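Rbsd/fucu transport protein family protein (Streptococcus pneumoniae, PDB 4A34) binds L-fucose and, as a fucose mutarotase of the RbsD/FucU family, probably speeds the interconversion of the sugar's alpha and beta anomers. Local coordinates at residues S70-N75 / N132-K137; E25-D30 / K116-I121; N32-S37 / D110-S115; V48-L53 / G87-M92. One frame throughout, in Å; residues are numbered along the deposited sequence.

Contact 1 (S70-N75 / N132-K137). With FUL (beta-L-fucopyranose), chain B.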
# COMPACT_ATOMS: atom_id res chain seq x y z
N SER I 70 11.71 -3.90 -35.37
CA SER I 70 11.46 -4.57 -34.10
C SER I 70 12.60 -4.32 -33.12
O SER I 70 12.49 -4.65 -31.94
CB SER I 70 11.25 -6.07 -34.32
OG SER I 70 12.50 -6.73 -34.50
N ILE I 71 13.69 -3.74 -33.62
CA ILE I 71 14.89 -3.45 -32.82
C ILE I 71 15.37 -2.01 -33.06
O ILE I 71 15.42 -1.54 -34.20
CB ILE I 71 16.03 -4.46 -33.12
CG1 ILE I 71 15.62 -5.88 -32.69
CG2 ILE I 71 17.33 -4.07 -32.44
CD1 ILE I 71 16.31 -6.96 -33.47
N GLN I 72 15.69 -1.30 -31.98
CA GLN I 72 16.21 0.07 -32.10
C GLN I 72 17.47 0.25 -31.28
O GLN I 72 17.56 -0.22 -30.14
CB GLN I 72 15.18 1.10 -31.64
CG GLN I 72 13.97 1.28 -32.54
CD GLN I 72 12.89 0.28 -32.23
OE1 GLN I 72 12.36 0.23 -31.12
NE2 GLN I 72 12.55 -0.54 -33.22
N PHE I 73 18.46 0.93 -31.85
CA PHE I 73 19.62 1.33 -31.09
C PHE I 73 19.55 2.84 -30.87
O PHE I 73 18.67 3.50 -31.42
CB PHE I 73 20.93 0.94 -31.78
CG PHE I 73 21.10 -0.55 -32.00
CD1 PHE I 73 20.40 -1.48 -31.24
CD2 PHE I 73 21.99 -1.01 -32.96
CE1 PHE I 73 20.57 -2.85 -31.45
CE2 PHE I 73 22.17 -2.38 -33.17
CZ PHE I 73 21.45 -3.30 -32.42
N MET I 74 20.44 3.37 -30.04
CA MET I 74 20.50 4.80 -29.80
C MET I 74 21.66 5.37 -30.59
O MET I 74 22.81 5.04 -30.32
CB MET I 74 20.67 5.10 -28.31
CG MET I 74 20.88 6.59 -27.99
SD MET I 74 21.26 6.92 -26.26
CE MET I 74 19.63 6.74 -25.52
N ASN I 75 21.35 6.24 -31.55
CA ASN I 75 22.39 6.83 -32.40
C ASN I 75 23.34 7.75 -31.64
O ASN I 75 22.97 8.34 -30.63
CB ASN I 75 21.77 7.56 -33.60
CG ASN I 75 22.62 7.41 -34.86
OD1 ASN I 75 23.84 7.23 -34.80
ND2 ASN I 75 21.97 7.48 -36.02
N ASN I 132 22.25 0.65 -25.59
CA ASN I 132 20.87 0.40 -25.26
C ASN I 132 20.14 -0.22 -26.44
O ASN I 132 20.42 0.12 -27.58
CB ASN I 132 20.22 1.73 -24.87
CG ASN I 132 20.95 2.42 -23.74
OD1 ASN I 132 20.82 2.03 -22.58
ND2 ASN I 132 21.73 3.45 -24.06
N ILE I 133 19.21 -1.14 -26.17
CA ILE I 133 18.45 -1.78 -27.24
C ILE I 133 16.98 -1.75 -26.86
O ILE I 133 16.65 -1.80 -25.69
CB ILE I 133 18.86 -3.28 -27.45
CG1 ILE I 133 20.38 -3.45 -27.51
CG2 ILE I 133 18.23 -3.85 -28.71
CD1 ILE I 133 20.81 -4.90 -27.65
N ILE I 134 16.09 -1.64 -27.85
CA ILE I 134 14.66 -1.87 -27.61
C ILE I 134 14.20 -3.02 -28.48
O ILE I 134 14.42 -3.03 -29.69
CB ILE I 134 13.76 -0.65 -27.90
CG1 ILE I 134 14.28 0.59 -27.17
CG2 ILE I 134 12.32 -0.96 -27.49
CD1 ILE I 134 13.55 1.84 -27.52
N LEU I 135 13.58 -4.01 -27.83
CA LEU I 135 13.09 -5.21 -28.48
C LEU I 135 11.58 -5.22 -28.38
O LEU I 135 11.03 -4.90 -27.32
CB LEU I 135 13.67 -6.44 -27.80
CG LEU I 135 15.19 -6.56 -27.68
CD1 LEU I 135 15.54 -7.74 -26.79
CD2 LEU I 135 15.82 -6.73 -29.07
N LYS I 136 10.92 -5.58 -29.48
CA LYS I 136 9.45 -5.63 -29.53
C LYS I 136 8.94 -7.07 -29.71
O LYS I 136 9.20 -7.70 -30.73
CB LYS I 136 8.92 -4.71 -30.64
CG LYS I 136 7.40 -4.60 -30.69
CD LYS I 136 6.90 -4.03 -32.01
CE LYS I 136 6.62 -2.55 -31.94
NZ LYS I 136 5.42 -2.24 -31.14
N LYS I 137 8.21 -7.56 -28.72
CA LYS I 137 7.74 -8.95 -28.65
C LYS I 137 6.81 -9.37 -29.80
O LYS I 137 5.82 -8.69 -30.10
CB LYS I 137 7.08 -9.22 -27.29
CG LYS I 137 6.47 -10.61 -27.16
CD LYS I 137 6.24 -11.00 -25.71
CE LYS I 137 5.99 -12.48 -25.58
NZ LYS I 137 5.95 -12.87 -24.14
C1 FUL B . 23.00 7.95 -22.52
C2 FUL B . 23.56 6.55 -22.24
O2 FUL B . 22.56 5.57 -22.19
C3 FUL B . 24.53 6.21 -23.37
O3 FUL B . 25.15 4.97 -23.15
C4 FUL B . 25.59 7.28 -23.49
O4 FUL B . 26.31 7.33 -22.29
C5 FUL B . 24.91 8.63 -23.71
C6 FUL B . 25.93 9.74 -23.94
O5 FUL B . 24.07 8.88 -22.58
O1 FUL B . 22.08 8.36 -21.54
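I133 lays its CG2 methyl against two side chains of the neighbouring strand: it touches I71 CG2 at 3.8 Å and meets the edge of the F73 ring, near its plane, with CE1 3.7 Å away. With CG1 of I133 beside the backbone N (chi1 -47°), CG2 is left anti to it, which carries the methyl across to that strand. L135 extends the same face, its CD2 lying beside I71 CG1. On the other face Q72 and I134 pair; the Q72 chain folds at chi2 (85°) and brings OE1 to 3.6 Å from I134 CB, while its NE2 is held by S69 OG. Between the strands, antiparallel backbone bonds join Q72 N to I134 O and I134 N to Q72 O, both 3.1 Å, and K136 N reaches S70 O in a weaker, bent one. At the strand end N132 gives ND2 to O2 of beta-L-fucopyranose (2.9 Å, N-H...O 152°), and its OD1 accepts from D30 N, which probably fixes which end of the amide faces the sugar. Strands 71-74 and 133-136 lie inside a mixed sheet, flanked by 103-106 and 25-29; helix 108-116 packs over the Q72 and M74 face, and W86 of helix 85-93 meets the F73 ring.

Contact 2 (E25-D30 / K116-I121). With FUL (beta-L-fucopyranose), chain B.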
# COMPACT_ATOMS: atom_id res chain seq x y z
N GLU I 25 7.10 -3.82 -25.88
CA GLU I 25 8.53 -3.56 -26.03
C GLU I 25 9.24 -3.62 -24.68
O GLU I 25 8.63 -3.40 -23.63
CB GLU I 25 8.76 -2.21 -26.71
CG GLU I 25 8.26 -2.16 -28.15
CD GLU I 25 8.26 -0.76 -28.74
OE1 GLU I 25 9.02 0.11 -28.27
OE2 GLU I 25 7.48 -0.53 -29.68
N ILE I 26 10.53 -3.93 -24.72
CA ILE I 26 11.37 -3.97 -23.53
C ILE I 26 12.74 -3.40 -23.84
O ILE I 26 13.33 -3.71 -24.87
CB ILE I 26 11.50 -5.40 -22.92
CG1 ILE I 26 12.42 -5.36 -21.68
CG2 ILE I 26 11.97 -6.40 -23.97
CD1 ILE I 26 12.55 -6.64 -20.94
N VAL I 27 13.24 -2.56 -22.94
CA VAL I 27 14.50 -1.86 -23.13
C VAL I 27 15.61 -2.50 -22.32
O VAL I 27 15.48 -2.69 -21.11
CB VAL I 27 14.39 -0.36 -22.75
CG1 VAL I 27 15.69 0.36 -23.03
CG2 VAL I 27 13.25 0.31 -23.50
N LEU I 28 16.69 -2.84 -23.00
CA LEU I 28 17.88 -3.32 -22.33
C LEU I 28 18.77 -2.10 -22.17
O LEU I 28 19.43 -1.67 -23.12
CB LEU I 28 18.55 -4.45 -23.12
CG LEU I 28 17.64 -5.61 -23.59
CD1 LEU I 28 18.39 -6.65 -24.43
CD2 LEU I 28 16.94 -6.30 -22.43
N ALA I 29 18.76 -1.52 -20.98
CA ALA I 29 19.44 -0.26 -20.74
C ALA I 29 20.87 -0.47 -20.24
O ALA I 29 21.11 -1.36 -19.43
CB ALA I 29 18.65 0.58 -19.77
N ASP I 30 21.79 0.36 -20.70
CA ASP I 30 23.17 0.27 -20.24
C ASP I 30 23.38 1.06 -18.95
O ASP I 30 22.52 1.85 -18.55
CB ASP I 30 24.17 0.67 -21.34
CG ASP I 30 24.13 2.16 -21.72
OD1 ASP I 30 23.93 3.04 -20.84
OD2 ASP I 30 24.34 2.45 -22.91
N LYS I 116 9.89 5.25 -22.36
CA LYS I 116 8.87 5.56 -21.36
C LYS I 116 7.56 4.81 -21.66
O LYS I 116 6.77 4.55 -20.75
CB LYS I 116 8.60 7.06 -21.28
CG LYS I 116 9.80 7.89 -20.86
CD LYS I 116 9.43 9.36 -20.69
CE LYS I 116 10.63 10.16 -20.22
NZ LYS I 116 10.49 11.60 -20.49
N LYS I 117 7.37 4.48 -22.93
CA LYS I 117 6.18 3.76 -23.39
C LYS I 117 6.41 2.25 -23.45
O LYS I 117 5.50 1.50 -23.77
CB LYS I 117 5.73 4.27 -24.76
CG LYS I 117 4.62 5.32 -24.72
CD LYS I 117 5.07 6.71 -25.14
CE LYS I 117 4.94 6.92 -26.65
NZ LYS I 117 5.49 8.26 -27.07
N ALA I 118 7.64 1.82 -23.17
CA ALA I 118 7.96 0.40 -23.17
C ALA I 118 7.38 -0.24 -21.93
O ALA I 118 7.16 0.43 -20.91
CB ALA I 118 9.45 0.18 -23.25
N TYR I 119 7.14 -1.55 -22.01
CA TYR I 119 6.56 -2.28 -20.89
C TYR I 119 7.53 -2.32 -19.72
O TYR I 119 7.12 -2.19 -18.58
CB TYR I 119 6.15 -3.69 -21.29
CG TYR I 119 5.41 -4.43 -20.21
CD1 TYR I 119 4.14 -4.02 -19.79
CD2 TYR I 119 5.97 -5.54 -19.58
CE1 TYR I 119 3.45 -4.71 -18.79
CE2 TYR I 119 5.29 -6.23 -18.59
CZ TYR I 119 4.03 -5.81 -18.20
OH TYR I 119 3.36 -6.50 -17.21
N ALA I 120 8.81 -2.49 -20.01
CA ALA I 120 9.82 -2.52 -18.97
C ALA I 120 11.20 -2.11 -19.47
O ALA I 120 11.56 -2.32 -20.64
CB ALA I 120 9.88 -3.89 -18.33
N ILE I 121 11.95 -1.51 -18.55
CA ILE I 121 13.36 -1.28 -18.78
C ILE I 121 14.13 -2.13 -17.78
O ILE I 121 13.81 -2.15 -16.58
CB ILE I 121 13.72 0.21 -18.60
CG1 ILE I 121 12.88 1.09 -19.55
CG2 ILE I 121 15.24 0.41 -18.77
CD1 ILE I 121 13.21 2.57 -19.51
C1 FUL B . 23.00 7.95 -22.52
C2 FUL B . 23.56 6.55 -22.24
O2 FUL B . 22.56 5.57 -22.19
C3 FUL B . 24.53 6.21 -23.37
O3 FUL B . 25.15 4.97 -23.15
C4 FUL B . 25.59 7.28 -23.49
O4 FUL B . 26.31 7.33 -22.29
C5 FUL B . 24.91 8.63 -23.71
C6 FUL B . 25.93 9.74 -23.94
O5 FUL B . 24.07 8.88 -22.58
O1 FUL B . 22.08 8.36 -21.54
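Parallel strand pairing in the mixed sheet of the RbsD/FucU fold joins the strand 25-29 to the start of 120-124, just after helix 108-116. V27 N donates to A120 O over 2.9 Å, almost straight (170°) and almost in line with the carbonyl. One step earlier Y119 N reaches E25 O, also 2.9 Å, from 28° outside the carbonyl plane. On the face shared by V27 and I121 the two side chains run side by side, V27 CB 3.8 Å from I121 CG1. With V27 CG1 anti to the backbone N (chi1 -177°), CG2 falls anti to the carbonyl carbon and touches the A118 methyl, while I121 CG2 meets A29 CB at 3.6 Å. S35 and C38 of helix 35-38 pack against I121. At the strand's start the E25 carboxylate is held through OE2 by salt bridges to both R114 and K136. At its other end the chain delivers D30 to the sugar pocket, where A131 N also bonds OD2 and helps to orient the carboxylate. Its two oxygens receive neighbouring hydroxyls of beta-L-fucopyranose: O3 donates to D30 OD2 at 2.7 Å and O2 to D30 OD1 at 3.2 Å.

Contact 3 (N32-S37 / D110-S115). With FUL (beta-L-fucopyranose), chain B.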
# COMPACT_ATOMS: atom_id res chain seq x y z
N ASN I 32 24.86 3.61 -17.93
CA ASN I 32 24.79 5.07 -17.93
C ASN I 32 23.39 5.59 -18.23
O ASN I 32 23.12 6.78 -18.11
CB ASN I 32 25.78 5.64 -18.95
CG ASN I 32 27.22 5.51 -18.50
OD1 ASN I 32 27.70 6.29 -17.68
ND2 ASN I 32 27.91 4.51 -19.04
N TYR I 33 22.49 4.68 -18.62
CA TYR I 33 21.15 5.06 -19.05
C TYR I 33 20.27 5.57 -17.88
O TYR I 33 20.48 5.17 -16.73
CB TYR I 33 20.48 3.88 -19.78
CG TYR I 33 19.22 4.28 -20.50
CD1 TYR I 33 19.27 4.91 -21.74
CD2 TYR I 33 17.97 4.07 -19.90
CE1 TYR I 33 18.12 5.31 -22.38
CE2 TYR I 33 16.81 4.47 -20.53
CZ TYR I 33 16.89 5.08 -21.77
OH TYR I 33 15.72 5.47 -22.38
N PRO I 34 19.31 6.48 -18.16
CA PRO I 34 18.36 6.90 -17.11
C PRO I 34 17.22 5.90 -16.87
O PRO I 34 16.05 6.26 -16.95
CB PRO I 34 17.82 8.23 -17.64
CG PRO I 34 18.00 8.14 -19.11
CD PRO I 34 19.25 7.38 -19.33
N SER I 35 17.57 4.65 -16.57
CA SER I 35 16.60 3.56 -16.50
C SER I 35 15.51 3.86 -15.50
O SER I 35 14.33 3.77 -15.81
CB SER I 35 17.28 2.24 -16.14
OG SER I 35 18.61 2.22 -16.62
N ALA I 36 15.92 4.22 -14.28
CA ALA I 36 14.99 4.38 -13.17
C ALA I 36 13.99 5.52 -13.40
O ALA I 36 12.81 5.38 -13.08
CB ALA I 36 15.74 4.58 -11.87
N SER I 37 14.45 6.62 -13.99
CA SER I 37 13.55 7.74 -14.25
C SER I 37 12.61 7.56 -15.47
O SER I 37 11.53 8.13 -15.49
CB SER I 37 14.32 9.06 -14.31
OG SER I 37 15.09 9.16 -15.49
N ASP I 110 14.53 10.84 -28.82
CA ASP I 110 13.43 9.96 -29.25
C ASP I 110 13.47 8.61 -28.54
O ASP I 110 12.43 8.03 -28.22
CB ASP I 110 13.47 9.72 -30.76
CG ASP I 110 13.18 10.98 -31.58
OD1 ASP I 110 12.68 11.98 -31.03
OD2 ASP I 110 13.45 10.95 -32.80
N PHE I 111 14.69 8.11 -28.34
CA PHE I 111 14.94 6.86 -27.65
C PHE I 111 14.37 6.90 -26.24
O PHE I 111 13.75 5.94 -25.79
CB PHE I 111 16.44 6.56 -27.60
CG PHE I 111 16.76 5.12 -27.29
CD1 PHE I 111 16.75 4.66 -25.98
CD2 PHE I 111 17.03 4.22 -28.32
CE1 PHE I 111 17.02 3.33 -25.69
CE2 PHE I 111 17.30 2.89 -28.05
CZ PHE I 111 17.30 2.44 -26.73
N TYR I 112 14.59 8.03 -25.56
CA TYR I 112 14.09 8.24 -24.20
C TYR I 112 12.58 8.10 -24.16
O TYR I 112 12.03 7.33 -23.37
CB TYR I 112 14.50 9.61 -23.66
CG TYR I 112 15.98 9.78 -23.31
CD1 TYR I 112 16.84 8.68 -23.17
CD2 TYR I 112 16.51 11.05 -23.08
CE1 TYR I 112 18.19 8.85 -22.83
CE2 TYR I 112 17.87 11.23 -22.74
CZ TYR I 112 18.70 10.12 -22.62
OH TYR I 112 20.03 10.30 -22.29
N GLU I 113 11.90 8.84 -25.04
CA GLU I 113 10.45 8.83 -25.10
C GLU I 113 9.84 7.46 -25.42
O GLU I 113 8.86 7.05 -24.79
CB GLU I 113 9.94 9.92 -26.06
CG GLU I 113 10.30 11.37 -25.66
CD GLU I 113 9.75 11.79 -24.30
OE1 GLU I 113 8.61 11.40 -23.96
OE2 GLU I 113 10.46 12.51 -23.56
N ARG I 114 10.42 6.73 -26.37
CA ARG I 114 9.92 5.37 -26.63
C ARG I 114 10.14 4.43 -25.43
O ARG I 114 9.30 3.58 -25.14
CB ARG I 114 10.50 4.77 -27.92
CG ARG I 114 9.50 3.83 -28.60
CD ARG I 114 10.18 2.69 -29.33
NE ARG I 114 10.28 2.91 -30.77
CZ ARG I 114 9.83 2.07 -31.69
NH1 ARG I 114 9.24 0.94 -31.34
NH2 ARG I 114 9.97 2.35 -32.98
N SER I 115 11.26 4.62 -24.72
CA SER I 115 11.54 3.84 -23.52
C SER I 115 10.52 4.07 -22.38
O SER I 115 10.32 3.20 -21.54
CB SER I 115 12.97 4.08 -23.02
OG SER I 115 13.04 5.21 -22.18
C1 FUL B . 23.00 7.95 -22.52
C2 FUL B . 23.56 6.55 -22.24
O2 FUL B . 22.56 5.57 -22.19
C3 FUL B . 24.53 6.21 -23.37
O3 FUL B . 25.15 4.97 -23.15
C4 FUL B . 25.59 7.28 -23.49
O4 FUL B . 26.31 7.33 -22.29
C5 FUL B . 24.91 8.63 -23.71
C6 FUL B . 25.93 9.74 -23.94
O5 FUL B . 24.07 8.88 -22.58
O1 FUL B . 22.08 8.36 -21.54
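Y33 spans the gap between the loop leading into helix 35-38 and helix 108-116, forming one wall of the fucose pocket seen in this RbsD/FucU protein. Its CB starts beside the sugar, 3.6 Å from O2 of beta-L-fucopyranose. CG stands anti to the backbone N (chi1 -168°), sending the ring toward the helix; CD1 passes O2 of the sugar at 3.4 Å, with that oxygen at the ring edge. Farther out, Y33 CE1 comes to 3.6 Å from CE1 of Y112 and also touches F111 CD1. The Y33 and Y112 side chains run antiparallel past one another, their ring planes 69° apart. P34 CD lies over one face of the Y33 ring, toward the ring's border, and P34, the centre of an inverse gamma turn, touches Y112 CE1 with CG at 3.8 Å. At the tip, Y33 OH donates to S115 OG (2.7 Å), which in turn donates to Y112 O, three residues back, so the serine hydroxyl links the tyrosine to the helix backbone. V139 of a neighbouring subunit packs on N32, and H22 ND1 of that subunit bonds the sugar, completing the pocket across the interface. Y112 OH, also held by R108 NE, is hydrogen-bonded at 2.9 Å to the anomeric hydroxyl O1 of beta-L-fucopyranose.

Contact 4 (V48-L53 / G87-M92)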
# COMPACT_ATOMS: atom_id res chain seq x y z
N VAL I 48 24.80 -7.73 -14.95
CA VAL I 48 24.78 -8.38 -16.26
C VAL I 48 25.15 -7.43 -17.42
O VAL I 48 24.75 -6.25 -17.44
CB VAL I 48 23.40 -9.02 -16.54
CG1 VAL I 48 23.51 -10.05 -17.67
CG2 VAL I 48 22.84 -9.68 -15.27
N ASN I 49 25.92 -7.96 -18.36
CA ASN I 49 26.27 -7.27 -19.60
C ASN I 49 25.22 -7.61 -20.65
O ASN I 49 24.61 -8.69 -20.59
CB ASN I 49 27.68 -7.68 -20.06
CG ASN I 49 28.80 -7.11 -19.18
OD1 ASN I 49 28.70 -5.98 -18.68
ND2 ASN I 49 29.87 -7.87 -19.00
N ILE I 50 25.01 -6.70 -21.60
CA ILE I 50 23.86 -6.79 -22.51
C ILE I 50 23.92 -7.90 -23.57
O ILE I 50 22.91 -8.55 -23.80
CB ILE I 50 23.49 -5.41 -23.13
CG1 ILE I 50 23.08 -4.44 -22.01
CG2 ILE I 50 22.38 -5.57 -24.18
CD1 ILE I 50 22.85 -2.98 -22.43
N PRO I 51 25.09 -8.12 -24.23
CA PRO I 51 25.15 -9.22 -25.21
C PRO I 51 24.76 -10.58 -24.62
O PRO I 51 24.04 -11.34 -25.27
CB PRO I 51 26.63 -9.24 -25.68
CG PRO I 51 27.35 -8.22 -24.87
CD PRO I 51 26.33 -7.30 -24.25
N GLU I 52 25.21 -10.86 -23.40
CA GLU I 52 24.79 -12.06 -22.67
C GLU I 52 23.27 -12.09 -22.51
O GLU I 52 22.62 -13.08 -22.84
CB GLU I 52 25.45 -12.14 -21.28
CG GLU I 52 26.95 -12.43 -21.29
CD GLU I 52 27.80 -11.18 -21.16
OE1 GLU I 52 27.83 -10.36 -22.11
OE2 GLU I 52 28.45 -11.02 -20.10
N LEU I 53 22.70 -10.99 -22.02
CA LEU I 53 21.27 -10.88 -21.81
C LEU I 53 20.46 -10.93 -23.12
O LEU I 53 19.35 -11.48 -23.15
CB LEU I 53 20.94 -9.61 -21.02
CG LEU I 53 19.55 -9.52 -20.38
CD1 LEU I 53 19.32 -10.70 -19.47
CD2 LEU I 53 19.41 -8.22 -19.60
N GLY I 87 28.39 -4.26 -33.52
CA GLY I 87 28.78 -5.46 -34.27
C GLY I 87 28.39 -6.72 -33.51
O GLY I 87 27.73 -7.61 -34.05
N THR I 88 28.80 -6.76 -32.24
CA THR I 88 28.44 -7.83 -31.32
C THR I 88 26.93 -8.10 -31.30
O THR I 88 26.50 -9.25 -31.38
CB THR I 88 28.91 -7.49 -29.89
OG1 THR I 88 30.17 -6.80 -29.94
CG2 THR I 88 29.06 -8.75 -29.06
N TYR I 89 26.15 -7.02 -31.23
CA TYR I 89 24.69 -7.10 -31.28
C TYR I 89 24.21 -7.65 -32.62
O TYR I 89 23.32 -8.50 -32.66
CB TYR I 89 24.02 -5.74 -31.05
CG TYR I 89 24.16 -5.16 -29.66
CD1 TYR I 89 24.42 -5.97 -28.56
CD2 TYR I 89 24.01 -3.80 -29.45
CE1 TYR I 89 24.54 -5.42 -27.28
CE2 TYR I 89 24.13 -3.25 -28.19
CZ TYR I 89 24.40 -4.07 -27.11
OH TYR I 89 24.52 -3.51 -25.87
N ARG I 90 24.79 -7.12 -33.70
CA ARG I 90 24.40 -7.51 -35.05
C ARG I 90 24.69 -8.99 -35.31
O ARG I 90 23.83 -9.70 -35.83
CB ARG I 90 25.04 -6.59 -36.11
CG ARG I 90 24.26 -5.30 -36.33
CD ARG I 90 24.75 -4.51 -37.53
NE ARG I 90 26.01 -3.85 -37.25
CZ ARG I 90 26.14 -2.55 -36.98
NH1 ARG I 90 25.06 -1.76 -36.95
NH2 ARG I 90 27.35 -2.05 -36.73
N GLN I 91 25.88 -9.44 -34.90
CA GLN I 91 26.25 -10.86 -34.89
C GLN I 91 25.22 -11.74 -34.17
O GLN I 91 24.85 -12.81 -34.64
CB GLN I 91 27.59 -11.05 -34.17
CG GLN I 91 28.81 -10.51 -34.87
CD GLN I 91 30.08 -10.74 -34.06
OE1 GLN I 91 30.04 -10.84 -32.82
NE2 GLN I 91 31.21 -10.83 -34.75
N MET I 92 24.80 -11.26 -32.99
CA MET I 92 23.87 -11.96 -32.12
C MET I 92 22.50 -12.06 -32.79
O MET I 92 21.94 -13.15 -32.91
CB MET I 92 23.77 -11.19 -30.80
CG MET I 92 23.37 -11.99 -29.58
SD MET I 92 24.75 -12.28 -28.45
CE MET I 92 25.37 -13.85 -29.06
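Y89 and I50 cross at a slant, with the phenol end of the tyrosine lying against the branched part of the isoleucine. I50 CG2 is 3.4 Å from Y89 OH and 3.8 Å from Y89 CE1, approaching the ring obliquely, and I50 CB touches the same oxygen. The phenol projects toward the other helix because CG of Y89 is anti to its carbonyl carbon (chi1 -68°). P51 meets the ring differently: its CD sits at the ring edge, close to the plane, 4.0 Å from Y89 CE1, while the two side chains again cross at an angle. The Y89 hydroxyl bonds A131 O, which pins the ring's outer end between helix and loop. This is helix-to-helix packing against the mixed sheet, in which the first turn of helix 50-60, entered through N49 at the N-cap position, lies against helix 85-93; both I50 and Y89 also rest on I133 of the sheet. Farther along the interface T88 CG2 faces P51 CB at 4.2 Å, a looser touch between partly exposed residues. M92 already points at the other helix, and bends at chi2 (106°) and chi3 set its SD 3.4 Å from P51 O; it packs as well on L54 and D55 of the following turn. Loop residue E126 packs against I50 and P51.

Overall arrangement
From the N terminus, strand 25-29 opens the longest loop, closed by contact 2 when the chain returns at 116-121. Inside it, contact 3 nests, running from 32-37 to 110-115 and joining helix 35-38 to helix 108-116; contact 4 is nested deeper still, bringing helix 50-60 against helix 85-93. Contact 1 starts at 70-75 and closes only at 132-137, so it crosses all three others. Contacts 1 and 2 share the sheet through neighbouring strands 133-136 and 25-29, with contact 3 packed on them and contact 4 lying on the opposite side of the chain's centre from contact 2. Contacts 1, 2 and 3 all reach the same fucose; contacts 3 and 4 do not touch.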